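Local coordinates for uncharacterized protein (Burkholderia cenocepacia, PDB 6ANS) that is of unknown function but belongs to the DUF1214 family and carries a bound sodium ion in the crystal, at residues Q112-D117 and L208-I213; A246-S251 and A265-V270; D288-I293 and A384-A389; T339-A344 and G348-L353. All coordinates share one frame; numbering follows the deposited sequence.

The four contacts follow the chain from an N-terminal to a C-terminal pair of sheets. Contact 1 joins strands 109-115 and 207-212, outermost strands of two different four-stranded sheets. Contact 2 comes next, on helices 224-251 and 264-269, its centre about 27 Å from that of contact 1. Contacts 3 and 4 lie on the other side of the chain's centre, about 48 and 40 Å from contact 1, centre to centre. They share one mixed sheet, in which strands 289-295 and 338-343 are neighbours, and their centres are about 9 Å apart; contact 4 is nested inside the loop that contact 3 closes. The sheet orders of the two halves match, consistent with a repeated architecture, with helix 224-251 following strand 207-212 between them.

Contact 1 (Q112-D117 and L208-I213); sequences QYARVD and LKIERI
Gln112 OE1 accepts two hydrogen bonds, one from a water at 2.9 Å and one from Gln195 NE2 on the neighbouring strand 188-196. The same water takes the N-H of Leu208, 2.8 Å from its backbone N. A second water accepts from Gln112 NE2 and donates to Leu208 O at 2.6 Å, so the carboxamide is tied through two waters to both polar backbone atoms of one residue. Gln112 can reach there because its chain runs straight beyond CG (chi2 -174°), bringing OE1 within 4.0 Å of Leu208 CD1, the two side chains crossing at a slant. No direct hydrogen bond joins the two segments.

Strand 109-115 is an outer strand of one four-stranded sheet and strand 207-212 of another; the two run side by side, 7.9 Å apart at the CA atoms of Ala114 and Ile210, and meet through side chains, consistent with sheets packed face to face. Beyond the two bridging waters the contact turns apolar. Ile210 stretches out with CG1 opposite its backbone N (chi1 -178°), which carries CD1 over to segment 112-117. There it lies 4.0 Å from Ala114 CB and 3.7 Å from Val116 CG1, just past the strand end, the valine and isoleucine side chains meeting at about a right angle, while Ile210 CG2 also approaches Ala114 CB. Tyr122 of strand 122-125 packs against Val116.

On the reverse side of segment 112-117, Arg115 NH1 donates to Tyr113 OH at 2.9 Å, the oxygen standing somewhat off the guanidinium plane. Met80 of helix 60-83 touches both of these side chains.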
loop_
_atom_site.group_PDB
_atom_site.type_symbol
_atom_site.label_atom_id
_atom_site.label_comp_id
_atom_site.label_asym_id
_atom_site.label_seq_id
_atom_site.Cartn_x
_atom_site.Cartn_y
_atom_site.Cartn_z
ATOM N N GLN A 112 6.379 -8.569 7.421
ATOM C CA GLN A 112 5.139 -8.127 8.031
ATOM C C GLN A 112 5.475 -7.398 9.317
ATOM O O GLN A 112 6.312 -7.856 10.093
ATOM C CB GLN A 112 4.205 -9.296 8.312
ATOM C CG GLN A 112 3.757 -10.005 7.042
ATOM C CD GLN A 112 2.734 -11.065 7.349
ATOM O OE1 GLN A 112 3.074 -12.178 7.740
ATOM N NE2 GLN A 112 1.463 -10.692 7.251
ATOM N N TYR A 113 4.798 -6.281 9.544
ATOM C CA TYR A 113 5.084 -5.402 10.661
ATOM C C TYR A 113 3.763 -5.030 11.305
ATOM O O TYR A 113 2.791 -4.716 10.608
ATOM C CB TYR A 113 5.832 -4.148 10.158
ATOM C CG TYR A 113 6.229 -3.081 11.161
ATOM C CD1 TYR A 113 7.567 -2.787 11.383
ATOM C CD2 TYR A 113 5.278 -2.332 11.843
ATOM C CE1 TYR A 113 7.951 -1.792 12.269
ATOM C CE2 TYR A 113 5.659 -1.327 12.738
ATOM C CZ TYR A 113 6.998 -1.057 12.938
ATOM O OH TYR A 113 7.394 -0.065 13.824
ATOM N N ALA A 114 3.729 -5.059 12.631
ATOM C CA ALA A 114 2.596 -4.534 13.376
ATOM C C ALA A 114 3.104 -3.663 14.513
ATOM O O ALA A 114 4.055 -4.032 15.217
ATOM C CB ALA A 114 1.712 -5.652 13.932
ATOM N N ARG A 115 2.458 -2.515 14.694
ATOM C CA ARG A 115 2.702 -1.703 15.875
ATOM C C ARG A 115 2.048 -2.364 17.068
ATOM O O ARG A 115 0.902 -2.804 16.997
ATOM C CB ARG A 115 2.146 -0.288 15.708
ATOM C CG ARG A 115 2.833 0.550 14.651
ATOM C CD ARG A 115 4.287 0.811 15.017
ATOM N NE ARG A 115 4.467 1.798 16.074
ATOM C CZ ARG A 115 5.598 2.476 16.243
ATOM N NH1 ARG A 115 6.620 2.261 15.419
ATOM N NH2 ARG A 115 5.720 3.360 17.225
ATOM N N VAL A 116 2.787 -2.456 18.166
ATOM C CA VAL A 116 2.257 -3.008 19.392
ATOM C C VAL A 116 2.646 -2.060 20.524
ATOM O O VAL A 116 3.473 -1.166 20.358
ATOM C CB VAL A 116 2.768 -4.446 19.637
ATOM C CG1 VAL A 116 2.270 -5.401 18.537
ATOM C CG2 VAL A 116 4.283 -4.462 19.669
ATOM N N ASP A 117 2.021 -2.264 21.678
ATOM C CA ASP A 117 2.334 -1.561 22.916
ATOM C C ASP A 117 2.938 -2.581 23.876
ATOM O O ASP A 117 2.254 -3.520 24.300
ATOM C CB ASP A 117 1.065 -0.942 23.505
ATOM C CG ASP A 117 1.318 -0.093 24.738
ATOM O OD1 ASP A 117 2.330 -0.294 25.441
ATOM O OD2 ASP A 117 0.455 0.767 25.024
ATOM N N LEU A 208 -1.024 -15.000 9.043
ATOM C CA LEU A 208 -0.985 -14.610 10.441
ATOM C C LEU A 208 -1.888 -13.418 10.677
ATOM O O LEU A 208 -1.926 -12.494 9.866
ATOM C CB LEU A 208 0.449 -14.254 10.884
ATOM C CG LEU A 208 1.502 -15.312 10.576
ATOM C CD1 LEU A 208 2.900 -14.800 10.821
ATOM C CD2 LEU A 208 1.214 -16.574 11.408
ATOM N N LYS A 209 -2.565 -13.439 11.821
ATOM C CA LYS A 209 -3.330 -12.318 12.337
ATOM C C LYS A 209 -2.814 -11.977 13.733
ATOM O O LYS A 209 -2.337 -12.853 14.471
ATOM C CB LYS A 209 -4.833 -12.666 12.396
ATOM N N ILE A 210 -2.891 -10.698 14.092
ATOM C CA ILE A 210 -2.482 -10.227 15.412
ATOM C C ILE A 210 -3.673 -9.534 16.058
ATOM O O ILE A 210 -4.358 -8.730 15.414
ATOM C CB ILE A 210 -1.255 -9.294 15.343
ATOM C CG1 ILE A 210 -0.837 -8.864 16.758
ATOM C CG2 ILE A 210 -1.508 -8.088 14.407
ATOM C CD1 ILE A 210 0.420 -8.077 16.802
ATOM N N GLU A 211 -3.922 -9.847 17.326
ATOM C CA GLU A 211 -4.982 -9.183 18.060
ATOM C C GLU A 211 -4.542 -8.964 19.503
ATOM O O GLU A 211 -3.649 -9.642 20.011
ATOM C CB GLU A 211 -6.277 -9.992 18.018
ATOM C CG GLU A 211 -6.158 -11.354 18.665
ATOM C CD GLU A 211 -7.320 -12.282 18.325
ATOM O OE1 GLU A 211 -8.337 -11.806 17.772
ATOM O OE2 GLU A 211 -7.213 -13.492 18.611
ATOM N N ARG A 212 -5.194 -8.014 20.164
ATOM C CA ARG A 212 -5.006 -7.842 21.598
ATOM C C ARG A 212 -5.621 -9.018 22.340
ATOM O O ARG A 212 -6.651 -9.560 21.928
ATOM C CB ARG A 212 -5.656 -6.550 22.065
ATOM C CG ARG A 212 -4.823 -5.338 21.819
ATOM C CD ARG A 212 -3.796 -5.213 22.913
ATOM N NE ARG A 212 -4.409 -4.864 24.186
ATOM C CZ ARG A 212 -4.688 -3.615 24.555
ATOM N NH1 ARG A 212 -4.424 -2.608 23.731
ATOM N NH2 ARG A 212 -5.235 -3.375 25.742
ATOM N N ILE A 213 -4.971 -9.437 23.427
ATOM C CA ILE A 213 -5.432 -10.641 24.105
ATOM C C ILE A 213 -6.770 -10.396 24.782
ATOM O O ILE A 213 -7.674 -11.240 24.713
ATOM C CB ILE A 213 -4.374 -11.171 25.091
ATOM C CG1 ILE A 213 -3.376 -12.073 24.353
ATOM C CG2 ILE A 213 -5.022 -11.869 26.280
ATOM C CD1 ILE A 213 -2.371 -12.759 25.266
HETATM O O HOH W 1 0.627 -13.685 7.165
HETATM O O HOH W 2 -1.584 -11.424 7.501
#

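Contact 2 (A246-S251 and A265-V270); sequences ADWAAS and ALCQSV
Helix 224-251 and the short helix 264-269 stay well apart as backbones, the nearest pair of CA atoms, Trp248 and Leu266, being 10.4 Å from each other. Trp248 spans that gap. Its CG leaves beside the backbone N, opposite the carbonyl carbon (chi1 -79°), and the far end of the indole enters a setting formed by Leu266, Cys267 and Val270.

Val270 CG2 comes closest, 3.5 Å from Trp248 CH2, with its other methyl, CG1, 3.8 Å from CZ2; the two side chains approach from opposite directions. Leu266 slides past the indole the other way, its CG 3.7 Å from Trp248 CZ2 and its CD2 near NE1. Each of these groups meets the ring obliquely. The thiol of Cys267 adds a sulfur-aromatic contact, SG standing 5.3 Å from the centroid of the Trp248 six-membered ring and 56° off its normal.

Two serines turn back onto the backbone carbonyls of the residues that make the contact. Ser251 OG donates to Trp248 O at 2.6 Å, and Ser269 OG to Leu266 O at 2.8 Å. Leu266 O also accepts from Val270 N, which holds the last turn of the helix just before Val270 leaves helical geometry.

The sodium ion, bound at Gly103 and Ala104, lies about 7 Å from the Trp248 side chain. Phe245, one turn earlier on the long helix, meets the indole edge-to-face, while Cys267 also packs on Tyr278 and His280; the short helix thus touches the long one through Trp248 and strand 276-284 through Cys267.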
loop_
_atom_site.group_PDB
_atom_site.type_symbol
_atom_site.label_atom_id
_atom_site.label_comp_id
_atom_site.label_asym_id
_atom_site.label_seq_id
_atom_site.Cartn_x
_atom_site.Cartn_y
_atom_site.Cartn_z
ATOM N N ALA A 246 21.825 6.359 3.889
ATOM C CA ALA A 246 22.791 7.116 3.097
ATOM C C ALA A 246 24.125 7.248 3.830
ATOM O O ALA A 246 25.188 7.215 3.196
ATOM C CB ALA A 246 22.240 8.501 2.762
ATOM N N ASP A 247 24.095 7.403 5.161
ATOM C CA ASP A 247 25.339 7.346 5.934
ATOM C C ASP A 247 26.041 6.002 5.746
ATOM O O ASP A 247 27.265 5.953 5.572
ATOM C CB ASP A 247 25.069 7.594 7.418
ATOM C CG ASP A 247 24.655 9.029 7.710
ATOM O OD1 ASP A 247 24.818 9.915 6.832
ATOM O OD2 ASP A 247 24.142 9.260 8.824
ATOM N N TRP A 248 25.286 4.900 5.793
ATOM C CA TRP A 248 25.878 3.580 5.575
ATOM C C TRP A 248 26.523 3.484 4.197
ATOM O O TRP A 248 27.673 3.050 4.062
ATOM C CB TRP A 248 24.810 2.492 5.697
ATOM C CG TRP A 248 24.453 2.125 7.082
ATOM C CD1 TRP A 248 24.554 2.908 8.197
ATOM C CD2 TRP A 248 23.934 0.861 7.516
ATOM N NE1 TRP A 248 24.118 2.206 9.298
ATOM C CE2 TRP A 248 23.738 0.947 8.906
ATOM C CE3 TRP A 248 23.602 -0.330 6.856
ATOM C CZ2 TRP A 248 23.234 -0.112 9.651
ATOM C CZ3 TRP A 248 23.107 -1.387 7.600
ATOM C CH2 TRP A 248 22.930 -1.273 8.981
ATOM N N ALA A 249 25.772 3.842 3.150
ATOM C CA ALA A 249 26.284 3.658 1.798
ATOM C C ALA A 249 27.562 4.451 1.596
ATOM O O ALA A 249 28.544 3.926 1.058
ATOM C CB ALA A 249 25.223 4.050 0.762
ATOM N N ALA A 250 27.584 5.710 2.057
ATOM C CA ALA A 250 28.806 6.499 1.924
ATOM C C ALA A 250 29.956 5.892 2.721
ATOM O O ALA A 250 31.113 5.977 2.295
ATOM C CB ALA A 250 28.569 7.955 2.358
ATOM N N SER A 251 29.671 5.261 3.866
ATOM C CA SER A 251 30.764 4.655 4.632
ATOM C C SER A 251 31.420 3.485 3.905
ATOM O O SER A 251 32.534 3.103 4.272
ATOM C CB SER A 251 30.277 4.171 6.001
ATOM O OG SER A 251 29.582 2.926 5.895
ATOM N N ALA A 265 26.743 -6.161 15.140
ATOM C CA ALA A 265 25.957 -5.500 16.181
ATOM C C ALA A 265 25.222 -4.287 15.633
ATOM O O ALA A 265 24.085 -4.007 16.028
ATOM C CB ALA A 265 26.865 -5.089 17.352
ATOM N N LEU A 266 25.851 -3.559 14.713
ATOM C CA LEU A 266 25.176 -2.440 14.070
ATOM C C LEU A 266 23.993 -2.914 13.224
ATOM O O LEU A 266 22.915 -2.310 13.267
ATOM C CB LEU A 266 26.172 -1.654 13.212
ATOM C CG LEU A 266 25.575 -0.464 12.445
ATOM C CD1 LEU A 266 25.053 0.609 13.408
ATOM C CD2 LEU A 266 26.631 0.123 11.519
ATOM N N CYS A 267 24.162 -4.001 12.464
ATOM C CA CYS A 267 23.043 -4.518 11.671
ATOM C C CYS A 267 21.886 -4.937 12.559
ATOM O O CYS A 267 20.721 -4.697 12.220
ATOM C CB CYS A 267 23.479 -5.691 10.804
ATOM S SG CYS A 267 24.601 -5.221 9.503
ATOM N N GLN A 268 22.189 -5.567 13.699
ATOM C CA GLN A 268 21.139 -5.943 14.638
ATOM C C GLN A 268 20.440 -4.707 15.197
ATOM O O GLN A 268 19.212 -4.692 15.343
ATOM C CB GLN A 268 21.731 -6.795 15.777
ATOM C CG GLN A 268 22.283 -8.173 15.334
ATOM C CD GLN A 268 21.251 -8.974 14.503
ATOM O OE1 GLN A 268 20.080 -9.079 14.884
ATOM N NE2 GLN A 268 21.684 -9.509 13.359
ATOM N N SER A 269 21.211 -3.649 15.504
ATOM C CA SER A 269 20.646 -2.467 16.146
ATOM C C SER A 269 19.661 -1.721 15.250
ATOM O O SER A 269 18.812 -0.992 15.773
ATOM C CB SER A 269 21.761 -1.511 16.620
ATOM O OG SER A 269 22.343 -0.787 15.542
ATOM N N VAL A 270 19.723 -1.911 13.932
ATOM C CA VAL A 270 18.769 -1.291 13.026
ATOM C C VAL A 270 17.668 -2.273 12.613
ATOM O O VAL A 270 16.931 -2.015 11.661
ATOM C CB VAL A 270 19.460 -0.672 11.799
ATOM C CG1 VAL A 270 20.526 0.331 12.237
ATOM C CG2 VAL A 270 20.062 -1.749 10.896
#

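Contact 3 (D288-I293 and A384-A389); sequences DEALVI and AALKEA
Apolar contact between a strand face and a helix centres on Leu386, whose CD1 is placed 3.8 Å from Ala290 CB and 4.0 Å from Val292 CG2. The leucine and the valine reach toward each other tip to tip, whereas Ala290, two residues earlier on the strand, contributes just its CB to the same methyl. Leu386 CG sits beside its own backbone N (chi1 -60°), and the branch that carries CD1 extends from there to the sheet. Val381 of strand 377-382 and Ile341 of strand 338-343 also touch this leucine.

The fold explains the meeting. Strand 289-295 runs between strands 338-343 and 377-382 of a mixed sheet, and helix 383-389, which follows the last of these directly, folds back over the face bearing Ala290 and Val292. Leu291 and Ile293 are on the other face, where Ile293 packs on Ile363 and Trp365 of the neighbouring sheet.

Polar contact across the segments is carried by water. One water donates to Asp288 O at 2.6 Å and accepts from Ala384 N at 3.0 Å, bridging atoms that are 4.5 Å apart. It thereby occupies an N-H in the first turn of the helix. The carboxylate of Asp288 takes no part in this bridge and forms a salt bridge with Lys382 through OD2.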
loop_
_atom_site.group_PDB
_atom_site.type_symbol
_atom_site.label_atom_id
_atom_site.label_comp_id
_atom_site.label_asym_id
_atom_site.label_seq_id
_atom_site.Cartn_x
_atom_site.Cartn_y
_atom_site.Cartn_z
ATOM N N ASP A 288 31.430 -2.230 -19.498
ATOM C CA ASP A 288 32.264 -3.335 -19.951
ATOM C C ASP A 288 32.919 -4.096 -18.804
ATOM O O ASP A 288 33.765 -4.961 -19.057
ATOM C CB ASP A 288 33.356 -2.836 -20.907
ATOM C CG ASP A 288 34.309 -1.835 -20.254
ATOM O OD1 ASP A 288 34.123 -1.492 -19.070
ATOM O OD2 ASP A 288 35.278 -1.418 -20.924
ATOM N N GLU A 289 32.554 -3.797 -17.560
ATOM C CA GLU A 289 33.160 -4.427 -16.399
ATOM C C GLU A 289 32.182 -5.358 -15.695
ATOM O O GLU A 289 30.959 -5.193 -15.768
ATOM C CB GLU A 289 33.662 -3.378 -15.409
ATOM C CG GLU A 289 34.816 -2.544 -15.945
ATOM C CD GLU A 289 35.250 -1.479 -14.970
ATOM O OE1 GLU A 289 34.369 -0.921 -14.286
ATOM O OE2 GLU A 289 36.468 -1.210 -14.873
ATOM N N ALA A 290 32.743 -6.339 -15.000
ATOM C CA ALA A 290 31.970 -7.257 -14.189
ATOM C C ALA A 290 32.651 -7.412 -12.840
ATOM O O ALA A 290 33.880 -7.344 -12.736
ATOM C CB ALA A 290 31.819 -8.625 -14.873
ATOM N N LEU A 291 31.839 -7.613 -11.809
ATOM C CA LEU A 291 32.327 -7.910 -10.471
ATOM C C LEU A 291 32.165 -9.404 -10.230
ATOM O O LEU A 291 31.041 -9.918 -10.240
ATOM C CB LEU A 291 31.561 -7.111 -9.416
ATOM C CG LEU A 291 32.097 -7.294 -7.992
ATOM C CD1 LEU A 291 33.490 -6.679 -7.838
ATOM C CD2 LEU A 291 31.140 -6.734 -6.973
ATOM N N VAL A 292 33.280 -10.092 -10.002
ATOM C CA VAL A 292 33.287 -11.531 -9.782
ATOM C C VAL A 292 33.380 -11.782 -8.285
ATOM O O VAL A 292 34.384 -11.436 -7.654
ATOM C CB VAL A 292 34.452 -12.208 -10.517
ATOM C CG1 VAL A 292 34.386 -13.727 -10.323
ATOM C CG2 VAL A 292 34.446 -11.824 -11.998
ATOM N N ILE A 293 32.340 -12.395 -7.723
ATOM C CA ILE A 293 32.264 -12.718 -6.304
ATOM C C ILE A 293 32.418 -14.224 -6.152
ATOM O O ILE A 293 31.788 -14.991 -6.889
ATOM C CB ILE A 293 30.936 -12.242 -5.687
ATOM C CG1 ILE A 293 30.638 -10.788 -6.083
ATOM C CG2 ILE A 293 30.948 -12.406 -4.174
ATOM C CD1 ILE A 293 29.241 -10.325 -5.692
ATOM N N ALA A 384 33.953 -8.888 -21.200
ATOM C CA ALA A 384 34.303 -9.643 -22.394
ATOM C C ALA A 384 35.186 -10.837 -22.060
ATOM O O ALA A 384 35.096 -11.879 -22.722
ATOM C CB ALA A 384 34.993 -8.725 -23.408
ATOM N N ALA A 385 36.049 -10.701 -21.049
ATOM C CA ALA A 385 36.947 -11.794 -20.692
ATOM C C ALA A 385 36.181 -13.003 -20.167
ATOM O O ALA A 385 36.600 -14.146 -20.389
ATOM C CB ALA A 385 37.971 -11.317 -19.660
ATOM N N LEU A 386 35.058 -12.776 -19.488
ATOM C CA LEU A 386 34.248 -13.884 -18.995
ATOM C C LEU A 386 33.425 -14.524 -20.106
ATOM O O LEU A 386 33.196 -15.738 -20.079
ATOM C CB LEU A 386 33.321 -13.404 -17.875
ATOM C CG LEU A 386 34.019 -12.819 -16.641
ATOM C CD1 LEU A 386 33.033 -12.099 -15.730
ATOM C CD2 LEU A 386 34.765 -13.915 -15.886
ATOM N N LYS A 387 32.974 -13.733 -21.084
ATOM C CA LYS A 387 32.173 -14.286 -22.171
ATOM C C LYS A 387 33.023 -15.123 -23.117
ATOM O O LYS A 387 32.604 -16.206 -23.536
ATOM C CB LYS A 387 31.471 -13.162 -22.932
ATOM C CG LYS A 387 30.272 -12.567 -22.211
ATOM C CD LYS A 387 29.521 -11.619 -23.129
ATOM C CE LYS A 387 28.286 -11.039 -22.456
ATOM N NZ LYS A 387 27.654 -9.971 -23.291
ATOM N N GLU A 388 34.215 -14.633 -23.474
ATOM C CA GLU A 388 35.120 -15.418 -24.311
ATOM C C GLU A 388 35.494 -16.728 -23.626
ATOM O O GLU A 388 35.450 -17.800 -24.243
ATOM C CB GLU A 388 36.375 -14.602 -24.644
ATOM N N ALA A 389 35.841 -16.660 -22.336
ATOM C CA ALA A 389 36.301 -17.844 -21.616
ATOM C C ALA A 389 35.165 -18.831 -21.357
ATOM O O ALA A 389 35.358 -20.047 -21.467
ATOM C CB ALA A 389 36.962 -17.430 -20.300
HETATM O O HOH W 3 34.573 -5.925 -21.303
#

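Contact 4 (T339-A344 and G348-L353); sequences TVIVAA and GSANWL
Three backbone hydrogen bonds zip the strands together. Asn351 O accepts from Ile341 N, and Ile341 O from Leu353 N, each at 2.8 Å. The third, from Ala343 N to Leu353 O, is 3.1 Å long. Side chains add a bond at each end. Asn351 ND2 donates to Thr339 O at 2.8 Å, nearly straight onto the carbonyl and in the plane of the amide, and a further bond to Arg331 O holds that amide. At the other end Trp352 NE1 donates to Ala343 O at 3.0 Å, coming from above the carbonyl plane. With CG opposite the backbone N (chi1 177°), the indole is carried along segment 339-344, its edge to the carbonyls of Ile341, Ala343 and Ala344.

Packing differs between the faces. Leu353 fits between two valines, its CG 3.8 Å from Val340 CG1 and its CD1 3.9 Å from Val342 CG2. On the face of Ile341, Ala350 CB covers CG1 at 3.9 Å, beside Pro347. Such adjacent parallel strands joined by a short connection that crosses one face form a crossover with a loop in place of the usual helix, ending the mixed sheet.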
loop_
_atom_site.group_PDB
_atom_site.type_symbol
_atom_site.label_atom_id
_atom_site.label_comp_id
_atom_site.label_asym_id
_atom_site.label_seq_id
_atom_site.Cartn_x
_atom_site.Cartn_y
_atom_site.Cartn_z
ATOM N N THR A 339 30.228 -19.063 -7.425
ATOM C CA THR A 339 30.594 -17.822 -8.078
ATOM C C THR A 339 29.314 -17.102 -8.480
ATOM O O THR A 339 28.351 -17.736 -8.935
ATOM C CB THR A 339 31.482 -18.082 -9.300
ATOM O OG1 THR A 339 32.667 -18.781 -8.890
ATOM C CG2 THR A 339 31.905 -16.777 -9.934
ATOM N N VAL A 340 29.298 -15.787 -8.258
ATOM C CA VAL A 340 28.203 -14.901 -8.643
ATOM C C VAL A 340 28.803 -13.703 -9.373
ATOM O O VAL A 340 29.727 -13.059 -8.859
ATOM C CB VAL A 340 27.389 -14.423 -7.423
ATOM C CG1 VAL A 340 26.281 -13.492 -7.868
ATOM C CG2 VAL A 340 26.821 -15.603 -6.641
ATOM N N ILE A 341 28.249 -13.371 -10.538
ATOM C CA ILE A 341 28.793 -12.324 -11.398
ATOM C C ILE A 341 27.803 -11.169 -11.474
ATOM O O ILE A 341 26.641 -11.367 -11.845
ATOM C CB ILE A 341 29.091 -12.855 -12.808
ATOM C CG1 ILE A 341 29.950 -14.122 -12.750
ATOM C CG2 ILE A 341 29.706 -11.756 -13.660
ATOM C CD1 ILE A 341 31.421 -13.872 -12.581
ATOM N N VAL A 342 28.271 -9.968 -11.131
ATOM C CA VAL A 342 27.521 -8.723 -11.298
ATOM C C VAL A 342 27.941 -8.111 -12.633
ATOM O O VAL A 342 29.126 -7.822 -12.832
ATOM C CB VAL A 342 27.798 -7.750 -10.136
ATOM C CG1 VAL A 342 26.965 -6.504 -10.266
ATOM C CG2 VAL A 342 27.550 -8.413 -8.790
ATOM N N ALA A 343 26.984 -7.904 -13.547
ATOM C CA ALA A 343 27.296 -7.414 -14.891
ATOM C C ALA A 343 26.022 -6.964 -15.603
ATOM O O ALA A 343 24.904 -7.210 -15.141
ATOM C CB ALA A 343 28.017 -8.478 -15.718
ATOM N N ALA A 344 26.208 -6.309 -16.754
ATOM C CA ALA A 344 25.076 -5.826 -17.543
ATOM C C ALA A 344 24.375 -6.945 -18.313
ATOM O O ALA A 344 23.171 -6.847 -18.580
ATOM C CB ALA A 344 25.544 -4.748 -18.527
ATOM N N GLY A 348 27.728 -16.480 -20.153
ATOM C CA GLY A 348 27.488 -17.916 -20.174
ATOM C C GLY A 348 26.313 -18.292 -19.293
ATOM O O GLY A 348 25.245 -17.676 -19.356
ATOM N N SER A 349 26.492 -19.329 -18.473
ATOM C CA SER A 349 25.461 -19.774 -17.540
ATOM C C SER A 349 25.834 -19.523 -16.076
ATOM O O SER A 349 25.327 -20.197 -15.177
ATOM C CB SER A 349 25.145 -21.250 -17.771
ATOM O OG SER A 349 26.297 -22.041 -17.560
ATOM N N ALA A 350 26.695 -18.541 -15.813
ATOM C CA ALA A 350 27.075 -18.234 -14.437
ATOM C C ALA A 350 25.906 -17.630 -13.662
ATOM O O ALA A 350 24.971 -17.063 -14.236
ATOM C CB ALA A 350 28.260 -17.266 -14.412
ATOM N N ASN A 351 25.953 -17.793 -12.337
ATOM C CA ASN A 351 25.043 -17.075 -11.457
ATOM C C ASN A 351 25.254 -15.578 -11.640
ATOM O O ASN A 351 26.391 -15.101 -11.659
ATOM C CB ASN A 351 25.281 -17.469 -10.001
ATOM C CG ASN A 351 25.188 -18.972 -9.784
ATOM O OD1 ASN A 351 24.239 -19.606 -10.230
ATOM N ND2 ASN A 351 26.168 -19.541 -9.086
ATOM N N TRP A 352 24.157 -14.837 -11.785
ATOM C CA TRP A 352 24.221 -13.495 -12.344
ATOM C C TRP A 352 23.380 -12.509 -11.545
ATOM O O TRP A 352 22.237 -12.803 -11.183
ATOM C CB TRP A 352 23.749 -13.534 -13.802
ATOM C CG TRP A 352 23.697 -12.221 -14.491
ATOM C CD1 TRP A 352 24.651 -11.251 -14.486
ATOM C CD2 TRP A 352 22.619 -11.724 -15.291
ATOM N NE1 TRP A 352 24.240 -10.184 -15.245
ATOM C CE2 TRP A 352 22.996 -10.451 -15.753
ATOM C CE3 TRP A 352 21.377 -12.245 -15.680
ATOM C CZ2 TRP A 352 22.174 -9.678 -16.575
ATOM C CZ3 TRP A 352 20.563 -11.478 -16.496
ATOM C CH2 TRP A 352 20.963 -10.205 -16.930
ATOM N N LEU A 353 23.945 -11.332 -11.286
ATOM C CA LEU A 353 23.202 -10.178 -10.793
ATOM C C LEU A 353 23.235 -9.086 -11.863
ATOM O O LEU A 353 24.316 -8.611 -12.236
ATOM C CB LEU A 353 23.784 -9.670 -9.469
ATOM C CG LEU A 353 23.827 -10.680 -8.323
ATOM C CD1 LEU A 353 24.440 -10.073 -7.076
ATOM C CD2 LEU A 353 22.432 -11.277 -8.020
#